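Local coordinates for protein pentalenene synthase (Streptomyces chartreusis NRRL 3882, PDB 6Q4S) that probably cyclises (2E,6E)-farnesyl diphosphate to the bicyclic sesquiterpene alcohol 7-epi-alpha-eudesmol, releasing diphosphate and using magnesium as cofactor, at residues A24-W29 and W72-F77; A189-R192 and F196-P199; Q201-P206 and R210-A215. One frame throughout, in Å; residues are numbered along the deposited sequence.

Interaction 1: residues A24-W29 and W72-F77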
loop_
_atom_site.group_PDB
_atom_site.type_symbol
_atom_site.label_atom_id
_atom_site.label_comp_id
_atom_site.label_asym_id
_atom_site.label_seq_id
_atom_site.Cartn_x
_atom_site.Cartn_y
_atom_site.Cartn_z
ATOM N N ALA A 24 19.551 -10.040 -23.542
ATOM C CA ALA A 24 19.234 -11.218 -24.313
ATOM C C ALA A 24 18.166 -12.096 -23.639
ATOM O O ALA A 24 17.236 -12.513 -24.275
ATOM C CB ALA A 24 20.526 -12.044 -24.578
ATOM N N ARG A 25 18.302 -12.347 -22.365
ATOM C CA ARG A 25 17.259 -13.104 -21.636
ATOM C C ARG A 25 15.910 -12.362 -21.577
ATOM O O ARG A 25 14.814 -12.968 -21.656
ATOM C CB ARG A 25 17.759 -13.391 -20.232
ATOM C CG ARG A 25 18.924 -14.368 -20.225
ATOM C CD ARG A 25 19.395 -14.651 -18.825
ATOM N NE ARG A 25 19.775 -16.051 -18.649
ATOM C CZ ARG A 25 20.892 -16.620 -19.129
ATOM N NH1 ARG A 25 21.782 -15.917 -19.844
ATOM N NH2 ARG A 25 21.122 -17.919 -18.897
ATOM N N HIS A 26 16.019 -11.052 -21.381
ATOM C CA HIS A 26 14.841 -10.148 -21.242
ATOM C C HIS A 26 14.064 -10.155 -22.520
ATOM O O HIS A 26 12.838 -10.290 -22.520
ATOM C CB HIS A 26 15.241 -8.685 -20.863
ATOM C CG HIS A 26 14.126 -7.726 -21.061
ATOM N ND1 HIS A 26 12.971 -7.814 -20.319
ATOM C CD2 HIS A 26 13.922 -6.753 -21.981
ATOM C CE1 HIS A 26 12.108 -6.922 -20.761
ATOM N NE2 HIS A 26 12.665 -6.258 -21.758
ATOM N N LEU A 27 14.749 -10.038 -23.666
ATOM C CA LEU A 27 14.038 -10.090 -24.941
ATOM C C LEU A 27 13.302 -11.381 -25.266
ATOM O O LEU A 27 12.244 -11.337 -25.931
ATOM C CB LEU A 27 14.917 -9.710 -26.141
ATOM C CG LEU A 27 15.467 -8.293 -26.095
ATOM C CD1 LEU A 27 16.548 -8.156 -27.190
ATOM C CD2 LEU A 27 14.333 -7.300 -26.247
ATOM N N ARG A 28 13.866 -12.506 -24.858
ATOM C CA ARG A 28 13.162 -13.793 -24.983
ATOM C C ARG A 28 11.962 -13.885 -24.043
ATOM O O ARG A 28 10.907 -14.404 -24.422
ATOM C CB ARG A 28 14.149 -14.913 -24.674
ATOM C CG ARG A 28 14.930 -15.242 -25.974
ATOM C CD ARG A 28 16.338 -15.657 -25.672
ATOM N NE ARG A 28 16.263 -16.852 -24.907
ATOM C CZ ARG A 28 17.066 -17.171 -23.921
ATOM N NH1 ARG A 28 18.063 -16.380 -23.556
ATOM N NH2 ARG A 28 16.843 -18.326 -23.297
ATOM N N TRP A 29 12.155 -13.345 -22.844
ATOM C CA TRP A 29 11.075 -13.290 -21.842
ATOM C C TRP A 29 9.854 -12.504 -22.327
ATOM O O TRP A 29 8.725 -12.948 -22.123
ATOM C CB TRP A 29 11.633 -12.765 -20.555
ATOM C CG TRP A 29 10.640 -12.681 -19.368
ATOM C CD1 TRP A 29 10.432 -13.640 -18.396
ATOM C CD2 TRP A 29 9.830 -11.553 -18.996
ATOM N NE1 TRP A 29 9.522 -13.173 -17.465
ATOM C CE2 TRP A 29 9.162 -11.892 -17.785
ATOM C CE3 TRP A 29 9.619 -10.295 -19.549
ATOM C CZ2 TRP A 29 8.254 -11.018 -17.152
ATOM C CZ3 TRP A 29 8.691 -9.409 -18.917
ATOM C CH2 TRP A 29 8.026 -9.792 -17.737
ATOM N N TRP A 72 10.611 -6.207 -15.304
ATOM C CA TRP A 72 9.781 -5.207 -14.623
ATOM C C TRP A 72 9.645 -3.882 -15.367
ATOM O O TRP A 72 8.542 -3.456 -15.676
ATOM C CB TRP A 72 10.375 -4.933 -13.309
ATOM C CG TRP A 72 9.625 -4.005 -12.475
ATOM C CD1 TRP A 72 8.282 -3.944 -12.289
ATOM C CD2 TRP A 72 10.187 -3.004 -11.693
ATOM N NE1 TRP A 72 7.964 -2.947 -11.404
ATOM C CE2 TRP A 72 9.121 -2.330 -11.036
ATOM C CE3 TRP A 72 11.491 -2.565 -11.495
ATOM C CZ2 TRP A 72 9.351 -1.314 -10.121
ATOM C CZ3 TRP A 72 11.713 -1.554 -10.643
ATOM C CH2 TRP A 72 10.654 -0.924 -9.954
ATOM N N PHE A 73 10.782 -3.287 -15.709
ATOM C CA PHE A 73 10.819 -2.135 -16.568
ATOM C C PHE A 73 9.873 -2.263 -17.759
ATOM O O PHE A 73 9.193 -1.321 -18.084
ATOM C CB PHE A 73 12.219 -1.912 -17.134
ATOM C CG PHE A 73 12.878 -0.665 -16.700
ATOM C CD1 PHE A 73 12.791 0.462 -17.472
ATOM C CD2 PHE A 73 13.691 -0.636 -15.579
ATOM C CE1 PHE A 73 13.440 1.620 -17.105
ATOM C CE2 PHE A 73 14.400 0.514 -15.228
ATOM C CZ PHE A 73 14.250 1.637 -15.969
ATOM N N SER A 74 9.880 -3.397 -18.447
ATOM C CA SER A 74 9.070 -3.535 -19.591
ATOM C C SER A 74 7.553 -3.453 -19.287
ATOM O O SER A 74 6.802 -3.065 -20.194
ATOM C CB SER A 74 9.369 -4.837 -20.381
ATOM O OG SER A 74 8.925 -5.999 -19.713
ATOM N N LEU A 75 7.137 -3.864 -18.072
ATOM C CA LEU A 75 5.708 -4.002 -17.712
ATOM C C LEU A 75 5.034 -2.672 -17.780
ATOM O O LEU A 75 4.023 -2.535 -18.441
ATOM C CB LEU A 75 5.478 -4.614 -16.302
ATOM C CG LEU A 75 5.928 -6.047 -16.296
ATOM C CD1 LEU A 75 5.779 -6.716 -14.955
ATOM C CD2 LEU A 75 5.236 -6.825 -17.380
ATOM N N ALA A 76 5.623 -1.702 -17.125
ATOM C CA ALA A 76 5.089 -0.380 -17.118
ATOM C C ALA A 76 4.996 0.228 -18.517
ATOM O O ALA A 76 4.009 0.842 -18.846
ATOM C CB ALA A 76 5.944 0.487 -16.241
ATOM N N PHE A 77 6.049 0.123 -19.310
ATOM C CA PHE A 77 6.073 0.731 -20.625
ATOM C C PHE A 77 5.210 0.012 -21.650
ATOM O O PHE A 77 4.726 0.619 -22.587
ATOM C CB PHE A 77 7.498 0.809 -21.164
ATOM C CG PHE A 77 8.338 1.880 -20.523
ATOM C CD1 PHE A 77 8.926 1.689 -19.245
ATOM C CD2 PHE A 77 8.580 3.081 -21.199
ATOM C CE1 PHE A 77 9.698 2.688 -18.658
ATOM C CE2 PHE A 77 9.367 4.091 -20.606
ATOM C CZ PHE A 77 9.938 3.885 -19.345
#

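Interaction 2: residues A189-R192 and F196-P199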
loop_
_atom_site.group_PDB
_atom_site.type_symbol
_atom_site.label_atom_id
_atom_site.label_comp_id
_atom_site.label_asym_id
_atom_site.label_seq_id
_atom_site.Cartn_x
_atom_site.Cartn_y
_atom_site.Cartn_z
ATOM N N ALA A 189 13.239 0.353 -5.506
ATOM C CA ALA A 189 13.766 -0.876 -6.002
ATOM C C ALA A 189 15.307 -0.880 -5.960
ATOM O O ALA A 189 15.901 -1.932 -6.202
ATOM C CB ALA A 189 13.309 -1.134 -7.412
ATOM N N GLY A 190 15.946 0.284 -5.769
ATOM C CA GLY A 190 17.383 0.325 -5.684
ATOM C C GLY A 190 17.919 -0.538 -4.530
ATOM O O GLY A 190 18.995 -1.151 -4.625
ATOM N N GLU A 191 17.150 -0.582 -3.457
ATOM C CA GLU A 191 17.489 -1.340 -2.262
ATOM C C GLU A 191 17.429 -2.856 -2.642
ATOM O O GLU A 191 18.356 -3.605 -2.354
ATOM C CB GLU A 191 16.478 -1.029 -1.154
ATOM C CG GLU A 191 16.702 0.286 -0.468
ATOM C CD GLU A 191 15.467 0.817 0.233
ATOM O OE1 GLU A 191 15.293 0.654 1.473
ATOM O OE2 GLU A 191 14.630 1.385 -0.477
ATOM N N ARG A 192 16.399 -3.284 -3.369
ATOM C CA ARG A 192 16.364 -4.667 -3.849
ATOM C C ARG A 192 17.533 -5.030 -4.766
ATOM O O ARG A 192 18.067 -6.130 -4.629
ATOM C CB ARG A 192 15.026 -4.993 -4.528
ATOM C CG ARG A 192 14.958 -6.293 -5.321
ATOM C CD ARG A 192 15.178 -7.438 -4.319
ATOM N NE ARG A 192 14.970 -8.688 -5.016
ATOM C CZ ARG A 192 15.945 -9.339 -5.646
ATOM N NH1 ARG A 192 17.145 -8.833 -5.676
ATOM N NH2 ARG A 192 15.732 -10.481 -6.265
ATOM N N PHE A 196 20.423 -3.884 0.147
ATOM C CA PHE A 196 20.436 -3.259 1.415
ATOM C C PHE A 196 19.030 -2.689 1.649
ATOM O O PHE A 196 18.225 -2.703 0.746
ATOM C CB PHE A 196 21.500 -2.143 1.440
ATOM C CG PHE A 196 21.126 -0.918 0.608
ATOM C CD1 PHE A 196 21.258 -0.931 -0.764
ATOM C CD2 PHE A 196 20.592 0.200 1.201
ATOM C CE1 PHE A 196 20.886 0.164 -1.538
ATOM C CE2 PHE A 196 20.210 1.302 0.427
ATOM C CZ PHE A 196 20.324 1.260 -0.946
ATOM N N GLU A 197 18.790 -2.158 2.830
ATOM C CA GLU A 197 17.602 -1.395 3.143
ATOM C C GLU A 197 17.948 -0.151 3.895
ATOM O O GLU A 197 18.776 -0.178 4.807
ATOM C CB GLU A 197 16.599 -2.200 3.946
ATOM C CG GLU A 197 15.984 -3.304 3.080
ATOM C CD GLU A 197 14.835 -4.085 3.730
ATOM O OE1 GLU A 197 14.213 -3.491 4.699
ATOM O OE2 GLU A 197 14.609 -5.278 3.224
ATOM N N VAL A 198 17.311 0.945 3.514
ATOM C CA VAL A 198 17.584 2.246 4.143
ATOM C C VAL A 198 16.927 2.227 5.516
ATOM O O VAL A 198 15.786 1.756 5.624
ATOM C CB VAL A 198 17.015 3.434 3.318
ATOM C CG1 VAL A 198 17.171 4.760 4.084
ATOM C CG2 VAL A 198 17.728 3.577 2.004
ATOM N N PRO A 199 17.617 2.754 6.579
ATOM C CA PRO A 199 16.975 2.743 7.917
ATOM C C PRO A 199 15.669 3.468 7.935
ATOM O O PRO A 199 15.586 4.607 7.408
ATOM C CB PRO A 199 18.019 3.413 8.830
ATOM C CG PRO A 199 19.305 3.004 8.181
ATOM C CD PRO A 199 19.052 3.066 6.681
#

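Interaction 3: residues Q201-P206 and R210-A215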
loop_
_atom_site.group_PDB
_atom_site.type_symbol
_atom_site.label_atom_id
_atom_site.label_comp_id
_atom_site.label_asym_id
_atom_site.label_seq_id
_atom_site.Cartn_x
_atom_site.Cartn_y
_atom_site.Cartn_z
ATOM N N GLN A 201 13.756 5.050 9.966
ATOM C CA GLN A 201 13.679 6.414 10.532
ATOM C C GLN A 201 14.329 7.477 9.616
ATOM O O GLN A 201 13.921 8.618 9.679
ATOM C CB GLN A 201 14.248 6.475 11.975
ATOM C CG GLN A 201 15.739 6.198 12.100
ATOM C CD GLN A 201 16.099 4.721 12.242
ATOM O OE1 GLN A 201 15.717 3.871 11.434
ATOM N NE2 GLN A 201 16.880 4.428 13.236
ATOM N N ALA A 202 15.302 7.096 8.777
ATOM C CA ALA A 202 15.796 7.972 7.719
ATOM C C ALA A 202 14.823 8.143 6.512
ATOM O O ALA A 202 14.609 9.273 6.000
ATOM C CB ALA A 202 17.172 7.541 7.255
ATOM N N MET A 203 14.183 7.057 6.089
ATOM C CA MET A 203 13.191 7.112 4.996
ATOM C C MET A 203 12.015 8.050 5.291
ATOM O O MET A 203 11.557 8.723 4.399
ATOM C CB MET A 203 12.612 5.697 4.612
ATOM C CG MET A 203 13.502 4.904 3.671
ATOM S SD MET A 203 13.798 5.553 1.989
ATOM C CE MET A 203 12.245 6.181 1.838
ATOM N N GLY A 204 11.561 8.073 6.522
ATOM C CA GLY A 204 10.505 8.984 7.000
ATOM C C GLY A 204 10.976 10.350 7.531
ATOM O O GLY A 204 10.176 11.134 7.985
ATOM N N HIS A 205 12.271 10.612 7.499
ATOM C CA HIS A 205 12.780 11.931 7.873
ATOM C C HIS A 205 12.435 12.992 6.784
ATOM O O HIS A 205 12.417 12.669 5.597
ATOM C CB HIS A 205 14.268 11.834 8.099
ATOM C CG HIS A 205 14.867 13.042 8.730
ATOM N ND1 HIS A 205 15.190 14.171 8.003
ATOM C CD2 HIS A 205 15.180 13.315 10.022
ATOM C CE1 HIS A 205 15.704 15.078 8.813
ATOM N NE2 HIS A 205 15.692 14.592 10.045
ATOM N N PRO A 206 12.149 14.235 7.189
ATOM C CA PRO A 206 11.752 15.265 6.193
ATOM C C PRO A 206 12.744 15.523 5.059
ATOM O O PRO A 206 12.346 15.840 3.952
ATOM C CB PRO A 206 11.562 16.536 7.025
ATOM C CG PRO A 206 11.331 16.088 8.417
ATOM C CD PRO A 206 11.947 14.709 8.580
ATOM N N ARG A 210 11.526 14.747 1.182
ATOM C CA ARG A 210 11.661 15.813 0.193
ATOM C C ARG A 210 12.615 15.501 -0.960
ATOM O O ARG A 210 12.374 15.871 -2.105
ATOM C CB ARG A 210 12.047 17.107 0.961
ATOM C CG ARG A 210 12.177 18.326 0.121
ATOM C CD ARG A 210 10.859 18.762 -0.409
ATOM N NE ARG A 210 11.002 20.040 -1.093
ATOM C CZ ARG A 210 10.093 20.548 -1.923
ATOM N NH1 ARG A 210 8.941 19.918 -2.216
ATOM N NH2 ARG A 210 10.346 21.696 -2.490
ATOM N N MET A 211 13.732 14.829 -0.686
ATOM C CA MET A 211 14.638 14.436 -1.738
ATOM C C MET A 211 14.000 13.550 -2.815
ATOM O O MET A 211 14.263 13.730 -3.984
ATOM C CB MET A 211 15.873 13.743 -1.176
ATOM C CG MET A 211 16.817 14.731 -0.522
ATOM S SD MET A 211 18.174 13.959 0.391
ATOM C CE MET A 211 19.220 13.207 -0.839
ATOM N N ARG A 212 13.166 12.601 -2.388
ATOM C CA ARG A 212 12.452 11.724 -3.293
ATOM C C ARG A 212 11.466 12.519 -4.157
ATOM O O ARG A 212 11.363 12.293 -5.370
ATOM C CB ARG A 212 11.722 10.630 -2.479
ATOM C CG ARG A 212 12.677 9.635 -1.815
ATOM C CD ARG A 212 12.080 8.840 -0.648
ATOM N NE ARG A 212 10.941 7.977 -0.995
ATOM C CZ ARG A 212 11.003 6.734 -1.486
ATOM N NH1 ARG A 212 12.159 6.152 -1.741
ATOM N NH2 ARG A 212 9.873 6.046 -1.699
ATOM N N ASP A 213 10.744 13.432 -3.525
ATOM C CA ASP A 213 9.839 14.318 -4.258
ATOM C C ASP A 213 10.561 15.189 -5.274
ATOM O O ASP A 213 10.109 15.270 -6.429
ATOM C CB ASP A 213 9.084 15.217 -3.327
ATOM C CG ASP A 213 7.979 14.514 -2.580
ATOM O OD1 ASP A 213 7.461 13.422 -2.974
ATOM O OD2 ASP A 213 7.557 15.138 -1.602
ATOM N N LEU A 214 11.682 15.784 -4.895
ATOM C CA LEU A 214 12.468 16.579 -5.903
ATOM C C LEU A 214 13.094 15.754 -7.012
ATOM O O LEU A 214 13.162 16.179 -8.163
ATOM C CB LEU A 214 13.554 17.380 -5.214
ATOM C CG LEU A 214 13.056 18.438 -4.240
ATOM C CD1 LEU A 214 14.155 18.869 -3.315
ATOM C CD2 LEU A 214 12.494 19.688 -4.954
ATOM N N ALA A 215 13.569 14.545 -6.692
ATOM C CA ALA A 215 14.059 13.653 -7.705
ATOM C C ALA A 215 12.930 13.354 -8.680
ATOM O O ALA A 215 13.129 13.277 -9.904
ATOM C CB ALA A 215 14.604 12.349 -7.098
#

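Interaction 1: residues A24-W29 and W72-F77
H26 and W29 of helix 19-32 meet S74 and L75 of helix 63-79. This is helix-to-helix packing in the all-alpha terpene synthase fold. The two short segments run 43° apart, and their axes come no closer than 11.2 Å. Two aromatic side chains bridge this spacing. In both, CG is anti to the backbone N (chi1 165° for H26 and -178° for W29), and the rings extend toward the second helix.

The contact is made by van der Waals packing, and no hydrogen bond joins the segments. S74 CB lies in the plane of the H26 ring, at its edge, 3.5 Å from H26 CE1. The W29 indole also comes in edge first. Its six-membered ring meets both S74 and L75 near the ring plane. W29 CH2 is 4.1 Å from L75 CD2, and these two side chains cross at about a right angle.

The polar ends are buried and bonded to other residues. H26 NE2 pairs with Y45 OH, and H26 ND1 with N71 OD1. The imidazole is therefore held at both nitrogens, which fixes its rotation. W29 NE1 is bonded to E125 OE2, and this bond anchors the indole to helix 118-131. The S74 hydroxyl is bonded to N71 O, one turn back on its own helix. The same S74 OG sits 3.5 Å from W29 CZ3, at the indole edge.

Interaction 2: residues A189-R192 and F196-P199
E191 CG is anti to the carbonyl carbon (chi1 -78°), and the chain is extended beyond it; this carries the carboxylate out to the loop at V198. F196 CG lies between its backbone N and carbonyl carbon (chi1 71°), which turns the ring back over the helix. The two side chains cross at about a right angle. E191 CG lies over one face of the F196 ring, 4.0 Å from its centroid, in a CH-pi contact offset toward the rim.

V198 N donates to E191 OE1, 2.9 Å away. The bond is nearly straight at 175°. It meets the anti side of the carboxylate, out of its plane. The same oxygen forms a salt bridge with R141 NH1, so two donors grip it in a buried place. A leucine here would probably leave V198 N and the R141 charge without this acceptor.

The backbone closes the turn: F196 N donates to E191 O at 3.3 Å. The two residues are five positions apart, F196 lying just beyond helix 183-194 and E191 in its last turn. A bond of this 6→1 kind at a helix C-terminus is consistent with a Schellman motif.

Interaction 3: residues Q201-P206 and R210-A215
R210 N donates to P206 O at 3.1 Å, with an N-H...O angle of 162°. This is an i to i+4 bond in the first turn of helix 206-228, within the all-alpha terpene synthase fold. H205 is the N-cap of that helix. Its ND1 accepts the backbone N-H of V207, so a side chain takes up an N-H at the helix start. P206 CD packs over one face of the H205 ring, 3.3 Å above its plane. Just before this, H205 N is bonded to A202 O, 3.1 Å away, at the end of the short helix 200-203.

The end of the R210 side chain leads away from P206, and its NH2 makes a salt bridge with E269 OE1 on helix 252-284. L214 CD2, one turn further on, lies over one face of the R210 guanidinium.

M203 and R212 make the side-chain contact between the two helices, crossing at about a right angle. The M203 chain bends at chi2 (-64°) and chi3 (-36°), which swings its methyl over R212. R212 NH2 is held by a salt bridge to D188 OD1, which ties the guanidinium to helix 183-194. Q201, at the start of the segment, packs against Q201 of the second subunit. The M203 methyl lies 3.3 Å above one face of the R212 guanidinium, toward its rim, with M203 CE 3.6 Å from R212 CZ.

In the fold
The three contacts follow one another along the chain. Interactions 1 and 2 have centres 22 Å apart but touch where W72 CZ3 packs on A189 CB at 3.6 Å. Interactions 2 and 3 are closer, with centres 14 Å apart. V198 CG1 meets M203 CG at 3.7 Å there. Interactions 1 and 3 do not touch and lie on opposite sides of the chain's centre. Interaction 1 is nearest the probable magnesium site: the side chain of L75 is about 10 Å from that of D80, the first residue of the DDXXD motif. Interactions 2 and 3 lie away from that site. Helix 206-228, which starts in interaction 3, later carries N223 and S227, likely magnesium ligands.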